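Local coordinates for uncharacterized protein Atu1656 (Agrobacterium tumefaciens, PDB 2OJH), which is of unknown function but folds as a beta-propeller of the TolB family and may act in a TolB-like way, at residues N48-D52 against G53-L57; G269-G272 against T273-P277. One frame throughout, in Å; residues are numbered along the deposited sequence.

Interaction 1 (N48-D52 against G53-L57); sequences NWSPD and GKYLL
Asn-48 and Leu-57 form an antiparallel hydrogen-bonded pair, Asn-48 N lying 2.8 Å from Leu-57 O, while the next pair, Trp-49 with Leu-56, is non-hydrogen-bonded. Ser-50 N then binds Tyr-55 O, and a type I turn from Ser-50 to Gly-53 reverses the chain, closed by Gly-53 N on Ser-50 O. Residues 48-57 make a local beta hairpin whose turn carries the Trp-Ser-Pro-Asp-Gly signature of the WD40-like propeller repeat, a worked case of side chains bracing a chain reversal: Trp, Ser and Asp all bond to it. Asp-52 OD1 takes two donors: Ser-50 OG meets it at 2.6 Å, almost end-on to its C-O bond, and Lys-54 N reaches it from above the carboxylate plane at 3.1 Å, an Asx turn. Placed between backbone N and carbonyl carbon (chi1 79°), Ser-50 OG reaches both Asp-52 OD1 and, at 3.1 Å, the donor Tyr-55 N. Ser-50 CB sits over the Tyr-55 ring centre, 3.4 Å above its plane, in a CH-pi contact. On the opposite face of the hairpin, which carries Trp-49 and Leu-56, the indole, its CG anti to the backbone N (chi1 -159°), reaches across to the Gly-53 end of the turn. Trp-49 NE1 donates to Gly-53 O at 3.1 Å; the acceptor lies near the indole plane, although the N-H comes in above the carbonyl plane. Leu-56 CD2 covers one indole face, 3.7 Å from Trp-49 CD2. In the propeller this hairpin joins strands 45-49 and 55-60 of one four-stranded blade. The face bearing Asn-48, Tyr-55 and Leu-57 packs on Ile-92 of strand 91-92, with Tyr-55 OH bound to Tyr-99, whereas Trp-49 and Leu-56 press against strands 22-28 and 285-291.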
loop_
_atom_site.group_PDB
_atom_site.type_symbol
_atom_site.label_atom_id
_atom_site.label_comp_id
_atom_site.label_asym_id
_atom_site.label_seq_id
_atom_site.Cartn_x
_atom_site.Cartn_y
_atom_site.Cartn_z
ATOM N N ASN A 48 -5.784 4.415 -2.198
ATOM C CA ASN A 48 -5.825 4.971 -0.835
ATOM C C ASN A 48 -7.219 5.548 -0.591
ATOM O O ASN A 48 -7.947 5.868 -1.534
ATOM C CB ASN A 48 -4.895 6.203 -0.684
ATOM C CG ASN A 48 -3.456 5.935 -1.051
ATOM O OD1 ASN A 48 -2.893 6.646 -1.875
ATOM N ND2 ASN A 48 -2.842 4.916 -0.449
ATOM N N TRP A 49 -7.573 5.727 0.683
ATOM C CA TRP A 49 -8.849 6.311 1.038
ATOM C C TRP A 49 -8.569 7.563 1.818
ATOM O O TRP A 49 -7.838 7.509 2.810
ATOM C CB TRP A 49 -9.621 5.319 1.908
ATOM C CG TRP A 49 -11.129 5.527 1.973
ATOM C CD1 TRP A 49 -11.821 6.717 2.140
ATOM C CD2 TRP A 49 -12.119 4.489 1.926
ATOM N NE1 TRP A 49 -13.184 6.461 2.207
ATOM C CE2 TRP A 49 -13.386 5.103 2.082
ATOM C CE3 TRP A 49 -12.049 3.084 1.801
ATOM C CZ2 TRP A 49 -14.587 4.360 2.080
ATOM C CZ3 TRP A 49 -13.238 2.354 1.793
ATOM C CH2 TRP A 49 -14.489 2.995 1.939
ATOM N N SER A 50 -9.138 8.678 1.381
ATOM C CA SER A 50 -8.881 9.967 1.996
ATOM C C SER A 50 -9.295 9.996 3.467
ATOM O O SER A 50 -10.274 9.353 3.853
ATOM C CB SER A 50 -9.571 11.075 1.213
ATOM O OG SER A 50 -10.952 11.168 1.492
ATOM N N PRO A 51 -8.525 10.716 4.309
ATOM C CA PRO A 51 -8.836 10.743 5.736
ATOM C C PRO A 51 -10.157 11.392 6.078
ATOM O O PRO A 51 -10.680 11.121 7.148
ATOM C CB PRO A 51 -7.669 11.536 6.350
ATOM C CG PRO A 51 -6.633 11.548 5.357
ATOM C CD PRO A 51 -7.289 11.455 4.013
ATOM N N ASP A 52 -10.694 12.233 5.198
ATOM C CA ASP A 52 -12.041 12.757 5.398
ATOM C C ASP A 52 -13.130 11.819 4.847
ATOM O O ASP A 52 -14.302 12.127 4.912
ATOM C CB ASP A 52 -12.198 14.177 4.833
ATOM C CG ASP A 52 -12.068 14.241 3.320
ATOM O OD1 ASP A 52 -11.989 13.186 2.656
ATOM O OD2 ASP A 52 -12.055 15.371 2.775
ATOM N N GLY A 53 -12.732 10.687 4.283
ATOM C CA GLY A 53 -13.692 9.659 3.875
ATOM C C GLY A 53 -14.282 9.845 2.494
ATOM O O GLY A 53 -14.978 8.949 1.990
ATOM N N LYS A 54 -13.978 10.979 1.865
ATOM C CA LYS A 54 -14.698 11.413 0.681
ATOM C C LYS A 54 -14.207 10.941 -0.687
ATOM O O LYS A 54 -14.959 11.020 -1.669
ATOM C CB LYS A 54 -14.709 12.929 0.634
ATOM C CG LYS A 54 -15.515 13.567 1.736
ATOM C CD LYS A 54 -15.715 15.033 1.416
ATOM C CE LYS A 54 -16.792 15.614 2.311
ATOM N NZ LYS A 54 -17.239 16.965 1.869
ATOM N N TYR A 55 -12.949 10.521 -0.785
ATOM C CA TYR A 55 -12.455 10.065 -2.076
ATOM C C TYR A 55 -11.417 8.963 -1.988
ATOM O O TYR A 55 -10.792 8.745 -0.933
ATOM C CB TYR A 55 -11.915 11.221 -2.905
ATOM C CG TYR A 55 -10.654 11.880 -2.368
ATOM C CD1 TYR A 55 -9.391 11.375 -2.700
ATOM C CD2 TYR A 55 -10.716 13.034 -1.570
ATOM C CE1 TYR A 55 -8.229 11.980 -2.234
ATOM C CE2 TYR A 55 -9.542 13.644 -1.099
ATOM C CZ TYR A 55 -8.313 13.108 -1.443
ATOM O OH TYR A 55 -7.133 13.676 -1.010
ATOM N N LEU A 56 -11.238 8.263 -3.106
ATOM C CA LEU A 56 -10.134 7.336 -3.252
ATOM C C LEU A 56 -9.050 7.938 -4.132
ATOM O O LEU A 56 -9.343 8.671 -5.091
ATOM C CB LEU A 56 -10.585 5.988 -3.854
ATOM C CG LEU A 56 -11.738 5.270 -3.142
ATOM C CD1 LEU A 56 -12.171 4.070 -3.967
ATOM C CD2 LEU A 56 -11.380 4.838 -1.709
ATOM N N LEU A 57 -7.801 7.615 -3.796
ATOM C CA LEU A 57 -6.645 8.017 -4.590
ATOM C C LEU A 57 -6.031 6.786 -5.276
ATOM O O LEU A 57 -5.577 5.822 -4.610
ATOM C CB LEU A 57 -5.629 8.776 -3.729
ATOM C CG LEU A 57 -4.439 9.417 -4.461
ATOM C CD1 LEU A 57 -4.877 10.648 -5.252
ATOM C CD2 LEU A 57 -3.350 9.758 -3.439
#

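Interaction 2 (G269-G272 against T273-P277); sequences GGQG and TMNSP
Gln-271 and Asn-275 set their side-chain amides nearly perpendicular, the planes 85° apart, inside the loop that links strands 262-267 and 285-291 near the middle of the beta-propeller. Asn-275 ND2 donates to Gln-271 OE1 at 2.9 Å; the acceptor lies in the plane of the Asn-275 amide, but ND2 stands above the carbonyl plane of Gln-271. A bend at chi2 (72°) brings the glutamine end round to this partner, and His-243 holds the same OE1. Asn-275 OD1, the other end of the amide, accepts Gly-272 N at 2.9 Å on a lone pair, though the N-H is bent (132°), and also binds Asn-88. One amide therefore bridges a side chain and a backbone N-H, illustrating how a loop without regular secondary structure can be fixed. Thr-273 works from the far end of the turn, where Thr-273 N binds Gly-270 O and the intervening backbone angles are those of a type II turn. Thr-273 OG1 accepts Gly-270 N at 3.0 Å and donates to Val-289 O. A water bridges the two segments, donating to Gly-270 O at 2.6 Å and accepting from Met-274 N at 3.0 Å.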
loop_
_atom_site.group_PDB
_atom_site.type_symbol
_atom_site.label_atom_id
_atom_site.label_comp_id
_atom_site.label_asym_id
_atom_site.label_seq_id
_atom_site.Cartn_x
_atom_site.Cartn_y
_atom_site.Cartn_z
ATOM N N GLY A 269 -6.448 -10.852 -9.626
ATOM C CA GLY A 269 -5.612 -9.670 -9.436
ATOM C C GLY A 269 -4.274 -10.019 -8.798
ATOM O O GLY A 269 -3.596 -10.958 -9.229
ATOM N N GLY A 270 -3.919 -9.283 -7.756
ATOM C CA GLY A 270 -2.594 -9.376 -7.150
ATOM C C GLY A 270 -1.983 -7.999 -7.234
ATOM O O GLY A 270 -2.374 -7.105 -6.480
ATOM N N GLN A 271 -1.035 -7.818 -8.146
ATOM C CA GLN A 271 -0.424 -6.487 -8.275
ATOM C C GLN A 271 -1.532 -5.480 -8.626
ATOM O O GLN A 271 -2.328 -5.736 -9.536
ATOM C CB GLN A 271 0.663 -6.519 -9.353
ATOM C CG GLN A 271 1.234 -5.119 -9.718
ATOM C CD GLN A 271 2.107 -4.557 -8.612
ATOM O OE1 GLN A 271 2.142 -5.095 -7.507
ATOM N NE2 GLN A 271 2.853 -3.502 -8.912
ATOM N N GLY A 272 -1.553 -4.344 -7.933
ATOM C CA GLY A 272 -2.568 -3.300 -8.150
ATOM C C GLY A 272 -3.786 -3.404 -7.226
ATOM O O GLY A 272 -4.451 -2.389 -6.932
ATOM N N THR A 273 -4.096 -4.619 -6.779
ATOM C CA THR A 273 -5.278 -4.856 -5.946
ATOM C C THR A 273 -5.260 -3.941 -4.704
ATOM O O THR A 273 -6.253 -3.260 -4.407
ATOM C CB THR A 273 -5.407 -6.374 -5.586
ATOM O OG1 THR A 273 -5.702 -7.087 -6.783
ATOM C CG2 THR A 273 -6.524 -6.646 -4.588
HETATM N N MSE A 274 -4.139 -3.912 -3.975
HETATM C CA MSE A 274 -4.062 -3.092 -2.759
HETATM C C MSE A 274 -2.615 -2.770 -2.362
HETATM O O MSE A 274 -2.236 -2.972 -1.200
HETATM C CB MSE A 274 -4.816 -3.744 -1.564
HETATM C CG MSE A 274 -4.264 -5.055 -1.132
HETATM SE SE MSE A 274 -5.221 -5.796 0.422
HETATM C CE MSE A 274 -7.031 -5.851 -0.396
ATOM N N ASN A 275 -1.791 -2.255 -3.286
ATOM C CA ASN A 275 -0.374 -2.089 -2.891
ATOM C C ASN A 275 -0.208 -1.154 -1.715
ATOM O O ASN A 275 0.680 -1.350 -0.871
ATOM C CB ASN A 275 0.512 -1.574 -4.040
ATOM C CG ASN A 275 0.537 -2.508 -5.179
ATOM O OD1 ASN A 275 -0.412 -2.547 -5.967
ATOM N ND2 ASN A 275 1.603 -3.304 -5.278
ATOM N N SER A 276 -1.036 -0.120 -1.685
ATOM C CA SER A 276 -0.855 0.990 -0.761
ATOM C C SER A 276 -1.941 0.993 0.341
ATOM O O SER A 276 -2.970 0.308 0.193
ATOM C CB SER A 276 -0.891 2.299 -1.533
ATOM O OG SER A 276 0.303 2.447 -2.284
ATOM N N PRO A 277 -1.716 1.740 1.443
ATOM C CA PRO A 277 -2.674 1.727 2.562
ATOM C C PRO A 277 -4.095 2.022 2.106
ATOM O O PRO A 277 -4.352 3.087 1.521
ATOM C CB PRO A 277 -2.147 2.793 3.509
ATOM C CG PRO A 277 -0.680 2.898 3.224
ATOM C CD PRO A 277 -0.537 2.589 1.730
HETATM O O HOH W 1 -1.668 -5.358 -4.732
#

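Along the chain the two contacts come in series, interaction 1 in the blade that begins with strand 45-49 and interaction 2 far later, in the loop before strand 285-291. Their centres are nonetheless about 16 Å apart, and they touch: Asn-48 ND2 lies 3.1 Å from Pro-277 O, a probable hydrogen bond, and packs on Ser-276. His-90 holds Asn-48 OD1 and the backbone N of His-90 binds Ser-276 OG, so the loop before strand 91-92 serves both. The 269-277 loop also meets strand 45-49 by a backbone hydrogen bond between Gly-272 and Ala-46. This is consistent with a closed propeller in which early and late parts of the chain are neighbours.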